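Local coordinates for protein prefoldin beta subunit 2 (PDB 3AEI) that probably works as a beta-type subunit of archaeal prefoldin, a coiled-coil chaperone that captures unfolded proteins and hands them to the group II chaperonin, at residues Val4-Leu9 and Glu89-Leu94; Ser22-Met27 and Arg75-Leu80. All coordinates share one frame; numbering follows the deposited sequence. Where two conformers were deposited one is given.

Both contacts join the same two antiparallel helices, 2-37 and 59-93, at different heights of one hairpin-shaped coiled coil. Contact 1 (4-9 with 89-94) sits near the chain ends, its centre about 26 Å from the centre of the chain; contact 2 (22-27 with 75-80) lies about 3 Å from that centre. The two contact centres are about 24 Å apart and their nearest atoms about 11 Å apart, without touching. Along the chain the order is 4-9, 22-27, 75-80, 89-94, so contact 2 nests inside contact 1, with the strands 46-50 and 53-57 inside both. This fits a prefoldin subunit, whose coiled coil projects as a tentacle from a beta-built body.

Contact 1: Val4-Leu9 and Glu89-Leu94; sequences VRAYEL and EELSKL
Leu91 lays its CD2 methyl against the turn between Ala6 and Leu9, touching Leu9 CB at 3.8 Å and Ala6 CB at 4.0 Å. The small alanine leaves a shallow hollow there, and the leucine methyl is the bump that enters it; CD2 also rests 3.8 Å from Ala6 O, so backbone lines the hollow too. Nearer the chain end, Leu94 CD1 sits between the Leu9 branch and the Arg5 stem, 3.8 Å from Leu9 CD1 and 3.7 Å from Arg5 CD. Leu9 thus presents CB to Leu91 and CD1 to Leu94, while its CD2 reaches the carboxylate of Glu90, 3.6 Å from OE1.

The helix segments run antiparallel at 162°, their axes 10.1 Å apart at closest. In the conformer described, one of two for Arg5, CG is anti to the backbone N (chi1 -158°) and the chain bends at chi2. This carries the guanidinium over Leu9, whose CG lies over one face, offset toward its rim. From there NH2 makes a salt bridge to Glu90 OE1 at 3.1 Å, perhaps only part-time. The two side chains cross at about a right angle with guanidinium and carboxylate planes 60° apart, so the pairing is a single oblique contact and no two-pronged one.

Apolar contacts of Leu9, Leu91 and Leu94, with Ala6 and the Arg5 stem, make up most of the contact; the ion pair lies at the exposed margin, where solvent would probably weaken its contribution.

Contact 2: Ser22-Met27 and Arg75-Leu80; sequences SLELKM and REIEKL
Ile77 reaches across to helix 2-37 with its CG1-CD1 arm, which passes between Leu23 and Glu24. CD1 ends 3.5 Å from Glu24 CG, and CG1 lies 3.8 Å from Leu23 CB. The end of Met27 meets the same methyl, with SD 3.9 Å from Ile77 CD1. The arm gets there because CG1 stands anti to the carbonyl carbon (chi1 -70°) and the chain then runs on nearly straight (chi2 162°). Leu23 answers in the opposite direction: its CD1 abuts Glu76 CB at 3.6 Å, crossing that side chain at about a right angle, and also touches Leu80 CD1 at 3.9 Å.

Met27 is extended through chi1 and chi2, which carries SD to the isoleucine methyl, and the bend at chi3 swings only CE in beside it. Glu24 lends its aliphatic CG to the packing, while its OE1 is held by a salt bridge to NH1 of Arg20, one turn earlier. Cutting Ile77 back to an alanine is likely to leave Glu24 CG, Leu23 CB and the sulfur of Met27 without the apolar arm they share, opening a gap between the helices.

Farther out, Tyr73 adds packing against Leu23 and Met27, and Leu80 rests on Ile16 and Arg20. The segment axes pass within 9.9 Å at 150°. Apolar side chains meeting between two antiparallel helices, with charged groups beside them, are what a two-stranded antiparallel coiled coil displays, here the one expected of a prefoldin subunit.

Contact 1: Val4-Leu9 and Glu89-Leu94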
ATOM      1  N   VAL A   4      27.612  -1.558 -21.234  1.00 30.24           N
ATOM      2  CA  VAL A   4      26.393  -2.356 -21.173  1.00 36.69           C
ATOM      3  C   VAL A   4      26.430  -3.372 -20.024  1.00 37.92           C
ATOM      4  O   VAL A   4      25.421  -3.565 -19.331  1.00 39.60           O
ATOM      5  CB  VAL A   4      26.140  -3.021 -22.555  1.00 35.96           C
ATOM      6  CG1 VAL A   4      25.038  -4.076 -22.459  1.00 40.13           C
ATOM      7  CG2 VAL A   4      25.755  -1.918 -23.561  1.00 33.71           C
ATOM      8  N   ARG A   5      27.583  -4.004 -19.812  0.50 33.78           N
ATOM      9  CA  ARG A   5      27.730  -4.974 -18.730  0.50 35.19           C
ATOM     10  C   ARG A   5      27.562  -4.221 -17.404  0.50 31.95           C
ATOM     11  O   ARG A   5      26.944  -4.727 -16.465  0.50 28.13           O
ATOM     12  CB  ARG A   5      29.112  -5.635 -18.804  0.50 35.40           C
ATOM     13  CG  ARG A   5      29.229  -6.993 -18.110  0.50 46.06           C
ATOM     14  CD  ARG A   5      29.435  -6.853 -16.617  0.50 47.85           C
ATOM     15  NE  ARG A   5      29.579  -8.142 -15.941  0.50 50.71           N
ATOM     16  CZ  ARG A   5      28.589  -9.006 -15.734  0.50 48.20           C
ATOM     17  NH1 ARG A   5      27.360  -8.736 -16.152  0.50 50.00           N
ATOM     18  NH2 ARG A   5      28.827 -10.137 -15.091  0.50 49.67           N
ATOM     19  N   ALA A   6      28.106  -3.009 -17.331  1.00 29.01           N
ATOM     20  CA  ALA A   6      27.986  -2.210 -16.122  1.00 30.18           C
ATOM     21  C   ALA A   6      26.533  -1.799 -15.889  1.00 26.15           C
ATOM     22  O   ALA A   6      26.038  -1.866 -14.764  1.00 24.15           O
ATOM     23  CB  ALA A   6      28.871  -0.957 -16.201  1.00 25.36           C
ATOM     24  N   TYR A   7      25.838  -1.391 -16.948  1.00 24.54           N
ATOM     25  CA  TYR A   7      24.444  -0.949 -16.796  1.00 28.42           C
ATOM     26  C   TYR A   7      23.591  -2.089 -16.252  1.00 30.19           C
ATOM     27  O   TYR A   7      22.740  -1.894 -15.386  1.00 26.34           O
ATOM     28  CB  TYR A   7      23.884  -0.483 -18.138  1.00 28.94           C
ATOM     29  CG  TYR A   7      22.423  -0.118 -18.080  1.00 30.62           C
ATOM     30  CD1 TYR A   7      22.006   1.091 -17.535  1.00 33.50           C
ATOM     31  CD2 TYR A   7      21.469  -0.969 -18.617  1.00 35.80           C
ATOM     32  CE1 TYR A   7      20.668   1.444 -17.538  1.00 40.14           C
ATOM     33  CE2 TYR A   7      20.144  -0.632 -18.624  1.00 40.72           C
ATOM     34  CZ  TYR A   7      19.744   0.569 -18.090  1.00 42.53           C
ATOM     35  OH  TYR A   7      18.409   0.881 -18.120  1.00 51.38           O
ATOM     36  N   GLU A   8      23.819  -3.288 -16.762  0.50 25.23           N
ATOM     37  CA  GLU A   8      23.058  -4.443 -16.301  0.50 30.38           C
ATOM     38  C   GLU A   8      23.400  -4.826 -14.866  0.50 28.95           C
ATOM     39  O   GLU A   8      22.547  -5.339 -14.139  0.50 29.90           O
ATOM     40  CB  GLU A   8      23.262  -5.612 -17.252  0.50 38.61           C
ATOM     41  CG  GLU A   8      22.746  -5.278 -18.640  0.50 47.15           C
ATOM     42  CD  GLU A   8      22.795  -6.447 -19.579  0.50 52.53           C
ATOM     43  OE1 GLU A   8      22.475  -6.261 -20.771  0.50 43.78           O
ATOM     44  OE2 GLU A   8      23.150  -7.551 -19.123  0.50 59.49           O
ATOM     45  N   LEU A   9      24.638  -4.588 -14.444  1.00 26.88           N
ATOM     46  CA  LEU A   9      24.986  -4.867 -13.057  1.00 23.38           C
ATOM     47  C   LEU A   9      24.319  -3.791 -12.206  1.00 22.13           C
ATOM     48  O   LEU A   9      23.829  -4.070 -11.112  1.00 23.41           O
ATOM     49  CB  LEU A   9      26.496  -4.869 -12.839  1.00 20.40           C
ATOM     50  CG  LEU A   9      27.260  -6.091 -13.366  1.00 25.06           C
ATOM     51  CD1 LEU A   9      28.758  -5.814 -13.399  1.00 29.69           C
ATOM     52  CD2 LEU A   9      26.972  -7.294 -12.510  1.00 29.61           C
ATOM     53  N   GLU A  89      31.610  -5.027  -6.211  1.00 32.97           N
ATOM     54  CA  GLU A  89      32.982  -5.421  -6.493  1.00 42.76           C
ATOM     55  C   GLU A  89      33.175  -5.623  -7.994  1.00 44.33           C
ATOM     56  O   GLU A  89      34.208  -5.237  -8.546  1.00 43.84           O
ATOM     57  CB  GLU A  89      33.342  -6.705  -5.739  1.00 44.66           C
ATOM     58  CG  GLU A  89      33.178  -6.605  -4.232  1.00 55.75           C
ATOM     59  CD  GLU A  89      33.569  -7.887  -3.508  1.00 65.70           C
ATOM     60  OE1 GLU A  89      33.311  -8.981  -4.059  1.00 69.03           O
ATOM     61  OE2 GLU A  89      34.120  -7.799  -2.383  1.00 62.33           O
ATOM     62  N   GLU A  90      32.195  -6.222  -8.661  1.00 41.89           N
ATOM     63  CA  GLU A  90      32.322  -6.430 -10.105  1.00 39.71           C
ATOM     64  C   GLU A  90      32.394  -5.069 -10.775  1.00 40.01           C
ATOM     65  O   GLU A  90      33.228  -4.831 -11.648  1.00 37.63           O
ATOM     66  CB  GLU A  90      31.129  -7.184 -10.681  1.00 41.43           C
ATOM     67  CG  GLU A  90      31.062  -8.656 -10.366  1.00 49.98           C
ATOM     68  CD  GLU A  90      29.917  -9.344 -11.099  1.00 53.10           C
ATOM     69  OE1 GLU A  90      29.907  -9.326 -12.350  1.00 60.34           O
ATOM     70  OE2 GLU A  90      29.025  -9.899 -10.425  1.00 57.06           O
ATOM     71  N   LEU A  91      31.501  -4.178 -10.368  1.00 34.90           N
ATOM     72  CA  LEU A  91      31.472  -2.844 -10.937  1.00 33.29           C
ATOM     73  C   LEU A  91      32.823  -2.168 -10.749  1.00 42.53           C
ATOM     74  O   LEU A  91      33.271  -1.423 -11.614  1.00 36.18           O
ATOM     75  CB  LEU A  91      30.364  -2.004 -10.288  1.00 31.71           C
ATOM     76  CG  LEU A  91      28.973  -2.360 -10.831  1.00 27.46           C
ATOM     77  CD1 LEU A  91      27.873  -1.708 -10.015  1.00 26.00           C
ATOM     78  CD2 LEU A  91      28.885  -1.924 -12.271  1.00 26.51           C
ATOM     79  N   SER A  92      33.482  -2.453  -9.628  1.00 38.91           N
ATOM     80  CA  SER A  92      34.780  -1.845  -9.348  1.00 48.20           C
ATOM     81  C   SER A  92      35.877  -2.410 -10.255  1.00 50.55           C
ATOM     82  O   SER A  92      36.743  -1.670 -10.727  1.00 53.78           O
ATOM     83  CB  SER A  92      35.138  -2.053  -7.874  1.00 47.18           C
ATOM     84  OG  SER A  92      35.863  -0.943  -7.386  1.00 56.41           O
ATOM     85  N   LYS A  93      35.837  -3.716 -10.507  1.00 45.51           N
ATOM     86  CA  LYS A  93      36.823  -4.363 -11.369  1.00 53.61           C
ATOM     87  C   LYS A  93      36.732  -3.919 -12.835  1.00 54.30           C
ATOM     88  O   LYS A  93      37.695  -4.057 -13.585  1.00 57.25           O
ATOM     89  CB  LYS A  93      36.666  -5.886 -11.300  1.00 53.36           C
ATOM     90  CG  LYS A  93      36.957  -6.481  -9.936  1.00 62.83           C
ATOM     91  CD  LYS A  93      36.563  -7.955  -9.864  1.00 70.45           C
ATOM     92  CE  LYS A  93      36.785  -8.527  -8.464  1.00 72.79           C
ATOM     93  NZ  LYS A  93      36.282  -9.924  -8.342  1.00 71.95           N
ATOM     94  N   LEU A  94      35.583  -3.390 -13.247  1.00 56.42           N
ATOM     95  CA  LEU A  94      35.390  -2.959 -14.633  1.00 54.34           C
ATOM     96  C   LEU A  94      35.996  -1.584 -14.955  1.00 60.66           C
ATOM     97  O   LEU A  94      35.736  -0.582 -14.280  1.00 61.69           O
ATOM     98  CB  LEU A  94      33.893  -2.970 -14.976  1.00 48.21           C
ATOM     99  CG  LEU A  94      33.235  -4.343 -15.183  1.00 50.01           C
ATOM    100  CD1 LEU A  94      31.719  -4.219 -15.238  1.00 42.42           C
ATOM    101  CD2 LEU A  94      33.751  -4.959 -16.478  1.00 54.24           C
TER

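Contact 2: Ser22-Met27 and Arg75-Leu80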
ATOM      1  N   SER A  22      13.303  -1.961   1.676  1.00 19.77           N
ATOM      2  CA  SER A  22      11.920  -2.115   2.101  1.00 18.93           C
ATOM      3  C   SER A  22      11.921  -2.974   3.365  1.00 21.03           C
ATOM      4  O   SER A  22      11.189  -2.709   4.314  1.00 20.36           O
ATOM      5  CB  SER A  22      11.103  -2.785   0.988  1.00 24.72           C
ATOM      6  OG  SER A  22       9.800  -3.106   1.460  1.00 31.53           O
ATOM      7  N   LEU A  23      12.760  -4.000   3.384  1.00 18.04           N
ATOM      8  CA  LEU A  23      12.825  -4.869   4.554  1.00 17.80           C
ATOM      9  C   LEU A  23      13.415  -4.141   5.751  1.00 19.20           C
ATOM     10  O   LEU A  23      12.923  -4.298   6.872  1.00 19.41           O
ATOM     11  CB  LEU A  23      13.681  -6.111   4.245  1.00 18.56           C
ATOM     12  CG  LEU A  23      13.203  -6.991   3.120  1.00 18.55           C
ATOM     13  CD1 LEU A  23      14.216  -8.126   2.969  1.00 18.79           C
ATOM     14  CD2 LEU A  23      11.811  -7.539   3.428  1.00 28.14           C
ATOM     15  N   GLU A  24      14.457  -3.320   5.551  1.00 17.83           N
ATOM     16  CA  GLU A  24      15.031  -2.617   6.692  1.00 20.11           C
ATOM     17  C   GLU A  24      13.997  -1.651   7.297  1.00 19.99           C
ATOM     18  O   GLU A  24      13.958  -1.453   8.523  1.00 20.48           O
ATOM     19  CB  GLU A  24      16.287  -1.835   6.275  1.00 21.78           C
ATOM     20  CG  GLU A  24      17.387  -2.735   5.843  1.00 19.94           C
ATOM     21  CD  GLU A  24      18.670  -2.006   5.483  1.00 25.56           C
ATOM     22  OE1 GLU A  24      18.574  -0.991   4.760  1.00 28.75           O
ATOM     23  OE2 GLU A  24      19.761  -2.466   5.914  1.00 30.48           O
ATOM     24  N   LEU A  25      13.163  -1.034   6.445  1.00 20.75           N
ATOM     25  CA  LEU A  25      12.169  -0.115   6.973  1.00 16.88           C
ATOM     26  C   LEU A  25      11.195  -0.836   7.917  1.00 17.03           C
ATOM     27  O   LEU A  25      10.888  -0.357   9.010  1.00 18.94           O
ATOM     28  CB  LEU A  25      11.372   0.580   5.833  1.00 20.14           C
ATOM     29  CG  LEU A  25      10.154   1.395   6.314  1.00 16.05           C
ATOM     30  CD1 LEU A  25      10.571   2.580   7.191  1.00 20.51           C
ATOM     31  CD2 LEU A  25       9.399   1.856   5.098  1.00 21.21           C
ATOM     32  N   LYS A  26      10.716  -1.981   7.471  1.00 16.69           N
ATOM     33  CA  LYS A  26       9.757  -2.725   8.272  1.00 20.40           C
ATOM     34  C   LYS A  26      10.460  -3.199   9.521  1.00 20.27           C
ATOM     35  O   LYS A  26       9.896  -3.166  10.603  1.00 21.78           O
ATOM     36  CB  LYS A  26       9.211  -3.912   7.486  1.00 20.95           C
ATOM     37  CG  LYS A  26       8.334  -3.537   6.305  1.00 25.33           C
ATOM     38  CD  LYS A  26       7.880  -4.836   5.645  1.00 34.18           C
ATOM     39  CE  LYS A  26       7.150  -4.577   4.351  1.00 40.11           C
ATOM     40  NZ  LYS A  26       8.098  -4.281   3.244  1.00 49.43           N
ATOM     41  N   MET A  27      11.705  -3.613   9.383  1.00 19.03           N
ATOM     42  CA  MET A  27      12.408  -4.095  10.556  1.00 20.79           C
ATOM     43  C   MET A  27      12.585  -2.985  11.616  1.00 23.63           C
ATOM     44  O   MET A  27      12.330  -3.202  12.819  1.00 23.78           O
ATOM     45  CB  MET A  27      13.762  -4.712  10.152  1.00 20.24           C
ATOM     46  CG  MET A  27      14.478  -5.337  11.338  1.00 28.85           C
ATOM     47  SD  MET A  27      16.019  -6.043  10.745  1.00 29.45           S
ATOM     48  CE  MET A  27      17.015  -4.592  10.608  1.00 33.91           C
ATOM     49  N   ARG A  75      18.000 -11.854   8.355  0.50 26.31           N
ATOM     50  CA  ARG A  75      18.535 -12.884   7.476  0.50 29.63           C
ATOM     51  C   ARG A  75      18.387 -12.509   6.000  0.50 27.27           C
ATOM     52  O   ARG A  75      19.322 -12.638   5.212  0.50 27.00           O
ATOM     53  CB  ARG A  75      17.820 -14.209   7.750  0.50 34.35           C
ATOM     54  CG  ARG A  75      18.334 -15.391   6.941  0.50 44.88           C
ATOM     55  CD  ARG A  75      17.663 -16.677   7.400  0.50 54.14           C
ATOM     56  NE  ARG A  75      17.838 -16.898   8.834  0.50 54.21           N
ATOM     57  CZ  ARG A  75      19.011 -17.097   9.423  0.50 52.75           C
ATOM     58  NH1 ARG A  75      19.070 -17.285  10.732  0.50 56.23           N
ATOM     59  NH2 ARG A  75      20.127 -17.114   8.707  0.50 56.76           N
ATOM     60  N   GLU A  76      17.198 -12.053   5.623  1.00 27.33           N
ATOM     61  CA  GLU A  76      16.949 -11.676   4.238  1.00 26.45           C
ATOM     62  C   GLU A  76      17.821 -10.478   3.851  1.00 22.59           C
ATOM     63  O   GLU A  76      18.384 -10.454   2.751  1.00 25.98           O
ATOM     64  CB  GLU A  76      15.459 -11.377   4.043  1.00 22.74           C
ATOM     65  CG  GLU A  76      14.619 -12.627   4.147  1.00 31.75           C
ATOM     66  CD  GLU A  76      13.123 -12.374   4.189  1.00 43.09           C
ATOM     67  OE1 GLU A  76      12.704 -11.254   4.566  1.00 33.98           O
ATOM     68  OE2 GLU A  76      12.370 -13.321   3.859  1.00 36.26           O
ATOM     69  N   ILE A  77      17.966  -9.529   4.769  1.00 22.85           N
ATOM     70  CA  ILE A  77      18.773  -8.332   4.541  1.00 22.68           C
ATOM     71  C   ILE A  77      20.250  -8.715   4.414  1.00 32.93           C
ATOM     72  O   ILE A  77      20.957  -8.203   3.544  1.00 25.83           O
ATOM     73  CB  ILE A  77      18.594  -7.319   5.691  1.00 22.70           C
ATOM     74  CG1 ILE A  77      17.169  -6.710   5.616  1.00 21.62           C
ATOM     75  CG2 ILE A  77      19.727  -6.270   5.659  1.00 21.36           C
ATOM     76  CD1 ILE A  77      16.677  -6.035   6.910  1.00 22.11           C
ATOM     77  N   GLU A  78      20.731  -9.611   5.280  1.00 29.73           N
ATOM     78  CA  GLU A  78      22.134 -10.023   5.187  1.00 31.56           C
ATOM     79  C   GLU A  78      22.422 -10.695   3.845  1.00 26.91           C
ATOM     80  O   GLU A  78      23.471 -10.454   3.228  1.00 29.43           O
ATOM     81  CB  GLU A  78      22.501 -10.993   6.322  1.00 40.77           C
ATOM     82  CG  GLU A  78      22.834 -10.296   7.635  1.00 63.05           C
ATOM     83  CD  GLU A  78      22.967 -11.257   8.813  1.00 71.85           C
ATOM     84  OE1 GLU A  78      23.159 -10.775   9.955  1.00 72.30           O
ATOM     85  OE2 GLU A  78      22.877 -12.489   8.597  1.00 72.40           O
ATOM     86  N   LYS A  79      21.489 -11.519   3.378  1.00 26.60           N
ATOM     87  CA  LYS A  79      21.681 -12.187   2.109  1.00 28.46           C
ATOM     88  C   LYS A  79      21.675 -11.208   0.956  1.00 33.22           C
ATOM     89  O   LYS A  79      22.453 -11.345   0.019  1.00 28.96           O
ATOM     90  CB  LYS A  79      20.609 -13.241   1.890  1.00 36.31           C
ATOM     91  CG  LYS A  79      20.841 -14.482   2.780  1.00 34.67           C
ATOM     92  CD  LYS A  79      19.809 -15.566   2.514  1.00 48.86           C
ATOM     93  CE  LYS A  79      19.932 -16.707   3.521  1.00 41.58           C
ATOM     94  NZ  LYS A  79      18.830 -17.686   3.372  1.00 49.27           N
ATOM     95  N   LEU A  80      20.800 -10.209   1.023  1.00 24.49           N
ATOM     96  CA  LEU A  80      20.755  -9.244  -0.071  1.00 28.73           C
ATOM     97  C   LEU A  80      21.989  -8.343  -0.045  1.00 29.00           C
ATOM     98  O   LEU A  80      22.530  -8.006  -1.104  1.00 29.64           O
ATOM     99  CB  LEU A  80      19.462  -8.400   0.004  1.00 21.24           C
ATOM    100  CG  LEU A  80      18.140  -9.124  -0.243  1.00 25.54           C
ATOM    101  CD1 LEU A  80      17.005  -8.254   0.212  1.00 22.10           C
ATOM    102  CD2 LEU A  80      17.988  -9.518  -1.687  1.00 23.99           C
TER